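Local coordinates for alcohol dehydrogenase (Aeropyrum pernix, PDB 1H2B), which probably catalyses the zinc-dependent interconversion of alcohols and carbonyl compounds with NAD as coenzyme, at residues B[159-164]-B[331-336]; B[220-225]-B[350-355]. All coordinates share one frame; numbering follows the deposited sequence.

Interaction 1 (B[159-164]-B[331-336])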
loop_
_atom_site.group_PDB
_atom_site.type_symbol
_atom_site.label_atom_id
_atom_site.label_comp_id
_atom_site.label_asym_id
_atom_site.label_seq_id
_atom_site.Cartn_x
_atom_site.Cartn_y
_atom_site.Cartn_z
ATOM N N LYS B 159 8.981 -26.134 -25.959
ATOM C CA LYS B 159 8.370 -25.401 -24.845
ATOM C C LYS B 159 9.278 -24.244 -24.449
ATOM O O LYS B 159 8.774 -23.166 -24.068
ATOM C CB LYS B 159 8.119 -26.306 -23.637
ATOM C CG LYS B 159 6.838 -27.151 -23.764
ATOM C CD LYS B 159 6.920 -28.558 -23.106
ATOM C CE LYS B 159 7.627 -28.598 -21.744
ATOM N NZ LYS B 159 8.561 -29.764 -21.639
ATOM N N LEU B 160 10.593 -24.481 -24.479
ATOM C CA LEU B 160 11.560 -23.402 -24.134
ATOM C C LEU B 160 11.368 -22.199 -25.055
ATOM O O LEU B 160 11.306 -21.034 -24.619
ATOM C CB LEU B 160 13.023 -23.917 -24.199
ATOM C CG LEU B 160 14.123 -22.884 -23.941
ATOM C CD1 LEU B 160 14.032 -22.411 -22.503
ATOM C CD2 LEU B 160 15.465 -23.525 -24.144
ATOM N N VAL B 161 11.289 -22.479 -26.354
ATOM C CA VAL B 161 11.166 -21.416 -27.348
ATOM C C VAL B 161 9.860 -20.635 -27.170
ATOM O O VAL B 161 9.835 -19.394 -27.292
ATOM C CB VAL B 161 11.216 -22.051 -28.769
ATOM C CG1 VAL B 161 10.796 -21.041 -29.860
ATOM C CG2 VAL B 161 12.629 -22.582 -29.037
ATOM N N GLU B 162 8.773 -21.345 -26.847
ATOM C CA GLU B 162 7.486 -20.734 -26.585
ATOM C C GLU B 162 7.496 -19.810 -25.363
ATOM O O GLU B 162 6.662 -18.940 -25.256
ATOM C CB GLU B 162 6.421 -21.836 -26.434
ATOM C CG GLU B 162 5.907 -22.332 -27.783
ATOM C CD GLU B 162 4.704 -23.260 -27.656
ATOM O OE1 GLU B 162 3.976 -23.198 -26.618
ATOM O OE2 GLU B 162 4.491 -24.049 -28.608
ATOM N N MET B 163 8.460 -19.998 -24.474
ATOM C CA MET B 163 8.607 -19.138 -23.315
ATOM C C MET B 163 9.413 -17.880 -23.613
ATOM O O MET B 163 9.507 -17.016 -22.736
ATOM C CB MET B 163 9.290 -19.913 -22.190
ATOM C CG MET B 163 8.349 -21.030 -21.623
ATOM S SD MET B 163 9.113 -21.875 -20.183
ATOM C CE MET B 163 8.798 -20.689 -18.837
ATOM N N ALA B 164 10.038 -17.783 -24.781
ATOM C CA ALA B 164 10.940 -16.671 -25.030
ATOM C C ALA B 164 10.289 -15.308 -24.740
ATOM O O ALA B 164 10.903 -14.454 -24.082
ATOM C CB ALA B 164 11.499 -16.660 -26.483
ATOM N N VAL B 331 2.783 -17.765 -30.312
ATOM C CA VAL B 331 4.058 -17.553 -30.984
ATOM C C VAL B 331 4.022 -17.888 -32.468
ATOM O O VAL B 331 3.385 -18.843 -32.892
ATOM C CB VAL B 331 5.259 -18.262 -30.255
ATOM C CG1 VAL B 331 5.395 -17.741 -28.816
ATOM C CG2 VAL B 331 5.082 -19.760 -30.237
ATOM N N ASP B 332 4.735 -17.073 -33.220
ATOM C CA ASP B 332 4.956 -17.207 -34.643
ATOM C C ASP B 332 6.477 -17.453 -34.851
ATOM O O ASP B 332 7.291 -16.532 -34.805
ATOM C CB ASP B 332 4.451 -15.911 -35.276
ATOM C CG ASP B 332 4.617 -15.870 -36.766
ATOM O OD1 ASP B 332 4.537 -16.937 -37.398
ATOM O OD2 ASP B 332 4.884 -14.809 -37.374
ATOM N N ILE B 333 6.848 -18.716 -35.104
ATOM C CA ILE B 333 8.260 -19.106 -35.128
ATOM C C ILE B 333 8.847 -18.975 -36.512
ATOM O O ILE B 333 8.254 -19.471 -37.493
ATOM C CB ILE B 333 8.434 -20.553 -34.641
ATOM C CG1 ILE B 333 7.927 -20.691 -33.203
ATOM C CG2 ILE B 333 9.904 -20.972 -34.718
ATOM C CD1 ILE B 333 7.769 -22.092 -32.726
ATOM N N HIS B 334 9.985 -18.306 -36.580
ATOM C CA HIS B 334 10.730 -18.095 -37.813
ATOM C C HIS B 334 12.215 -18.300 -37.596
ATOM O O HIS B 334 12.695 -18.365 -36.459
ATOM C CB HIS B 334 10.448 -16.707 -38.353
ATOM C CG HIS B 334 9.018 -16.527 -38.739
ATOM N ND1 HIS B 334 8.518 -16.979 -39.945
ATOM C CD2 HIS B 334 7.968 -16.026 -38.052
ATOM C CE1 HIS B 334 7.220 -16.729 -39.996
ATOM N NE2 HIS B 334 6.863 -16.151 -38.862
ATOM N N LYS B 335 12.959 -18.465 -38.689
ATOM C CA LYS B 335 14.401 -18.574 -38.559
ATOM C C LYS B 335 15.053 -17.217 -38.367
ATOM O O LYS B 335 14.531 -16.193 -38.825
ATOM C CB LYS B 335 15.017 -19.257 -39.811
ATOM C CG LYS B 335 14.552 -20.695 -40.038
ATOM C CD LYS B 335 14.907 -21.639 -38.896
ATOM C CE LYS B 335 15.955 -22.690 -39.290
ATOM N NZ LYS B 335 16.201 -23.701 -38.193
ATOM N N LEU B 336 16.212 -17.204 -37.698
ATOM C CA LEU B 336 16.971 -15.967 -37.515
ATOM C C LEU B 336 17.100 -15.173 -38.815
ATOM O O LEU B 336 16.944 -13.951 -38.833
ATOM C CB LEU B 336 18.360 -16.239 -36.882
ATOM C CG LEU B 336 19.293 -15.031 -36.732
ATOM C CD1 LEU B 336 18.691 -13.939 -35.827
ATOM C CD2 LEU B 336 20.672 -15.421 -36.196
#

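Interaction 2 (B[220-225]-B[350-355]). With NAJ (nicotinamide-adenine-dinucleotide (acidic form)), chain I.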
loop_
_atom_site.group_PDB
_atom_site.type_symbol
_atom_site.label_atom_id
_atom_site.label_comp_id
_atom_site.label_asym_id
_atom_site.label_seq_id
_atom_site.Cartn_x
_atom_site.Cartn_y
_atom_site.Cartn_z
ATOM N N LYS B 220 -7.487 -4.883 -35.656
ATOM C CA LYS B 220 -7.468 -5.989 -36.623
ATOM C C LYS B 220 -8.377 -7.057 -36.117
ATOM O O LYS B 220 -8.281 -7.474 -34.950
ATOM C CB LYS B 220 -6.052 -6.574 -36.703
ATOM C CG LYS B 220 -4.987 -5.559 -37.155
ATOM C CD LYS B 220 -4.503 -5.897 -38.567
ATOM C CE LYS B 220 -4.348 -4.661 -39.471
ATOM N NZ LYS B 220 -3.482 -3.589 -38.909
ATOM N N GLU B 221 -9.230 -7.578 -36.987
ATOM C CA GLU B 221 -10.179 -8.599 -36.548
ATOM C C GLU B 221 -9.560 -9.846 -35.891
ATOM O O GLU B 221 -10.078 -10.354 -34.892
ATOM C CB GLU B 221 -11.068 -9.000 -37.724
ATOM C CG GLU B 221 -12.108 -10.066 -37.376
ATOM C CD GLU B 221 -12.977 -9.749 -36.148
ATOM O OE1 GLU B 221 -13.224 -8.550 -35.801
ATOM O OE2 GLU B 221 -13.449 -10.738 -35.531
ATOM N N GLU B 222 -8.457 -10.327 -36.446
ATOM C CA GLU B 222 -7.841 -11.539 -35.928
ATOM C C GLU B 222 -7.305 -11.306 -34.492
ATOM O O GLU B 222 -7.282 -12.231 -33.673
ATOM C CB GLU B 222 -6.763 -12.035 -36.892
ATOM C CG GLU B 222 -5.609 -11.084 -37.114
ATOM C CD GLU B 222 -5.808 -9.985 -38.170
ATOM O OE1 GLU B 222 -6.939 -9.739 -38.728
ATOM O OE2 GLU B 222 -4.763 -9.336 -38.429
ATOM N N LYS B 223 -6.954 -10.059 -34.197
ATOM C CA LYS B 223 -6.466 -9.736 -32.824
ATOM C C LYS B 223 -7.595 -9.629 -31.814
ATOM O O LYS B 223 -7.444 -10.044 -30.629
ATOM C CB LYS B 223 -5.620 -8.484 -32.847
ATOM C CG LYS B 223 -4.242 -8.782 -33.508
ATOM C CD LYS B 223 -3.529 -7.500 -33.879
ATOM C CE LYS B 223 -2.518 -7.625 -35.024
ATOM N NZ LYS B 223 -1.519 -8.661 -34.761
ATOM N N LEU B 224 -8.749 -9.175 -32.308
ATOM C CA LEU B 224 -9.953 -9.169 -31.481
ATOM C C LEU B 224 -10.460 -10.572 -31.170
ATOM O O LEU B 224 -10.860 -10.854 -30.030
ATOM C CB LEU B 224 -11.048 -8.315 -32.091
ATOM C CG LEU B 224 -10.718 -6.855 -32.425
ATOM C CD1 LEU B 224 -11.912 -6.164 -33.079
ATOM C CD2 LEU B 224 -10.306 -6.134 -31.146
ATOM N N LYS B 225 -10.450 -11.461 -32.174
ATOM C CA LYS B 225 -10.765 -12.857 -31.896
ATOM C C LYS B 225 -9.765 -13.491 -30.927
ATOM O O LYS B 225 -10.150 -14.294 -30.059
ATOM C CB LYS B 225 -10.788 -13.643 -33.235
ATOM C CG LYS B 225 -11.964 -13.260 -34.140
ATOM C CD LYS B 225 -11.708 -13.719 -35.580
ATOM C CE LYS B 225 -12.247 -15.093 -35.825
ATOM N NZ LYS B 225 -12.248 -15.426 -37.284
ATOM N N GLU B 350 0.842 -7.590 -38.969
ATOM C CA GLU B 350 0.595 -8.946 -39.460
ATOM C C GLU B 350 1.170 -10.093 -38.647
ATOM O O GLU B 350 1.233 -11.229 -39.136
ATOM C CB GLU B 350 1.068 -9.084 -40.912
ATOM C CG GLU B 350 0.465 -8.024 -41.817
ATOM C CD GLU B 350 0.831 -8.191 -43.279
ATOM O OE1 GLU B 350 1.870 -8.834 -43.603
ATOM O OE2 GLU B 350 0.064 -7.645 -44.105
ATOM N N VAL B 351 1.605 -9.821 -37.417
ATOM C CA VAL B 351 2.062 -10.887 -36.534
ATOM C C VAL B 351 0.984 -11.114 -35.485
ATOM O O VAL B 351 0.650 -10.208 -34.702
ATOM C CB VAL B 351 3.414 -10.528 -35.858
ATOM C CG1 VAL B 351 3.861 -11.640 -34.918
ATOM C CG2 VAL B 351 4.500 -10.253 -36.940
ATOM N N LEU B 352 0.424 -12.310 -35.488
ATOM C CA LEU B 352 -0.510 -12.697 -34.449
ATOM C C LEU B 352 0.278 -13.151 -33.203
ATOM O O LEU B 352 0.945 -14.210 -33.194
ATOM C CB LEU B 352 -1.467 -13.812 -34.923
ATOM C CG LEU B 352 -2.609 -14.116 -33.935
ATOM C CD1 LEU B 352 -3.694 -13.079 -34.037
ATOM C CD2 LEU B 352 -3.220 -15.477 -34.250
ATOM N N GLY B 353 0.180 -12.351 -32.141
ATOM C CA GLY B 353 0.960 -12.625 -30.928
ATOM C C GLY B 353 2.394 -12.128 -31.076
ATOM O O GLY B 353 2.614 -10.978 -31.398
ATOM N N ARG B 354 3.352 -13.030 -30.900
ATOM C CA ARG B 354 4.766 -12.695 -30.854
ATOM C C ARG B 354 5.554 -13.569 -31.793
ATOM O O ARG B 354 5.469 -14.779 -31.710
ATOM C CB ARG B 354 5.247 -12.945 -29.421
ATOM C CG ARG B 354 6.619 -12.417 -29.095
ATOM C CD ARG B 354 6.784 -10.972 -29.414
ATOM N NE ARG B 354 7.517 -10.217 -28.424
ATOM C CZ ARG B 354 7.355 -8.907 -28.271
ATOM N NH1 ARG B 354 6.462 -8.240 -29.012
ATOM N NH2 ARG B 354 8.083 -8.272 -27.369
ATOM N N ALA B 355 6.375 -12.928 -32.616
ATOM C CA ALA B 355 7.303 -13.661 -33.463
ATOM C C ALA B 355 8.534 -14.013 -32.643
ATOM O O ALA B 355 9.047 -13.178 -31.880
ATOM C CB ALA B 355 7.658 -12.837 -34.659
HETATM P PA NAJ I . 2.928 -5.148 -31.315
HETATM O O1A NAJ I . 3.252 -4.522 -32.644
HETATM O O2A NAJ I . 3.010 -6.675 -31.161
HETATM O O5B NAJ I . 1.428 -4.845 -30.858
HETATM C C5B NAJ I . 0.803 -3.571 -31.068
HETATM C C4B NAJ I . -0.681 -3.892 -31.123
HETATM O O4B NAJ I . -1.380 -2.631 -31.124
HETATM C C3B NAJ I . -1.095 -4.699 -32.353
HETATM O O3B NAJ I . -1.921 -5.821 -32.003
HETATM C C2B NAJ I . -1.834 -3.612 -33.121
HETATM O O2B NAJ I . -2.810 -4.113 -34.048
HETATM C C1B NAJ I . -2.473 -2.752 -32.022
HETATM N N9A NAJ I . -2.858 -1.403 -32.436
HETATM C C8A NAJ I . -2.277 -0.540 -33.376
HETATM N N7A NAJ I . -2.968 0.632 -33.393
HETATM C C5A NAJ I . -3.983 0.525 -32.487
HETATM C C6A NAJ I . -4.984 1.376 -32.085
HETATM N N6A NAJ I . -5.167 2.591 -32.619
HETATM N N1A NAJ I . -5.819 0.972 -31.076
HETATM C C2A NAJ I . -5.733 -0.286 -30.506
HETATM N N3A NAJ I . -4.762 -1.124 -30.929
HETATM C C4A NAJ I . -3.907 -0.723 -31.907
HETATM O O3 NAJ I . 3.852 -4.413 -30.251
HETATM P PN NAJ I . 4.516 -4.994 -28.900
HETATM O O1N NAJ I . 5.805 -5.609 -29.195
HETATM O O2N NAJ I . 3.498 -5.748 -28.141
HETATM O O5D NAJ I . 4.885 -3.606 -28.182
HETATM C C5D NAJ I . 3.812 -2.777 -27.742
HETATM C C4D NAJ I . 4.361 -1.412 -27.357
HETATM O O4D NAJ I . 5.072 -1.559 -26.115
HETATM C C3D NAJ I . 5.388 -0.853 -28.340
HETATM O O3D NAJ I . 5.343 0.584 -28.263
HETATM C C2D NAJ I . 6.721 -1.346 -27.760
HETATM O O2D NAJ I . 7.853 -0.624 -28.157
HETATM C C1D NAJ I . 6.404 -1.129 -26.270
HETATM N N1N NAJ I . 7.243 -1.795 -25.274
HETATM C C2N NAJ I . 7.317 -1.190 -24.054
HETATM C C3N NAJ I . 8.037 -1.788 -23.034
HETATM C C7N NAJ I . 8.164 -1.089 -21.720
HETATM O O7N NAJ I . 8.955 -1.704 -20.825
HETATM N N7N NAJ I . 7.512 0.023 -21.365
HETATM C C4N NAJ I . 8.698 -3.049 -23.204
HETATM C C5N NAJ I . 8.428 -3.702 -24.440
HETATM C C6N NAJ I . 7.745 -3.064 -25.458
HETATM O O HOH W 1 1.177 -7.569 -35.465
HETATM O O HOH W 2 -1.076 -9.703 -32.044
#

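Interaction 1 (B[159-164]-B[331-336])
Asp332 OD2, one residue along the strand from the Val331 that Glu162 touches, is gripped by two groups: Arg345 of helix 339-347 forms a salt bridge to it, and His334 NE2 donates a weak hydrogen bond over 2.8 Å, bent to 144°. The oxygen meets the imidazole at its edge, in the plane of the ring, while His334 ND1 bonds to Glu338, so both ring nitrogens are engaged and the rotation of the ring is fixed. Asp332 and His334 ligate a third zinc ion in a known structure of this protein, a metal that is not bound to this chain here. The residues between and before these two serve the other face of the strand, an instance of how one short strand can carry polar and apolar duties at once. Strand 331-335 runs parallel to strand 354-358 in the mixed sheet of the GroES-like catalytic domain, and helix 157-162 lies against that pair. Glu162 places CG beside its own backbone N (chi1 -82°), which brings this methylene to 3.6 Å from Val331 CG2. The two side chains cross at about a right angle. The other methyl, Val331 CG1, faces the backbone of the helix residue, 4.0 Å from Glu162 O. One residue earlier in the helix, Val161 CG1 comes within 4.3 Å of Ile333 CD1, a looser apolar touch. Val161 also packs on Val356 and Ile358 of the neighbouring strand, and Ile333 leans on Ile358 too. Beyond CG, the Glu162 carboxylate reaches Arg328 through OE1 in a long, weak ion pair.

Interaction 2 (B[220-225]-B[350-355])
Lys223 sets CG beside its backbone N, runs on extended, and bends at the last torsion (chi4 -55°), which brings NZ close to Val351, whereas Leu352, with CG anti to its own N (chi1 -171°), lays CD1 against Glu222. Helix 221-229 belongs to the Rossmann fold and follows strand 213-218, whose Asp218 hydrogen-bonds the coenzyme; segment 350-355 holds the loop entering strand 354-358, the last of the catalytic domain, and that strand's first residues. The contact thus bridges the two domains beside the cofactor cleft. NZ lies 2.7 Å from Val351 O, at an angle too poor for a hydrogen bond, though the closeness probably still brings electrostatic attraction. Two waters do the bonding instead. One accepts from NZ and from Val351 N; the second, 2.9 Å from NZ, also accepts from Gly353 N, so the ammonium is tied to the loop on both flanks of Leu352. Midway along the same chain, Lys223 CD passes 3.0 Å from O3B of the adenosine ribose of NAJ. Replacing Lys223 by an alanine removes the ammonium and is likely to leave both waters without their shared donor and O3B without the methylene beside it. Nearer the surface, Glu222 and Leu352 slide past each other in opposite directions, and Leu352 CD1 sits 3.7 Å from Glu222 O. Gly353 adopts backbone angles at which a side chain would press on the carbonyl oxygen of Leu352. Beyond it Arg354, whose NE is paired with Glu80, reaches the nicotinamide-side phosphate: NH1 donates in the guanidinium plane to O1N of NAJ, 2.7 Å away at 159°.

How the interactions relate
Both contacts lean on the same pair of parallel strands: interaction 1 uses strand 331-335, interaction 2 the loop that runs into strand 354-358. They meet directly where Asp332 N lies 2.8 Å from Arg354 O, a probable hydrogen bond of the sheet, and where Val351 CG1 packs near Asp332 OD2. Each is only partly buried, yet their chemistry differs with position. The 159-164/331-336 contact, inside the catalytic domain, brings methyls and methylenes together across the segments without a hydrogen bond. The 220-225/350-355 contact, at the junction with the Rossmann domain, works through waters, a lysine ammonium and the coenzyme, with an apolar touch from a leucine methyl beside them.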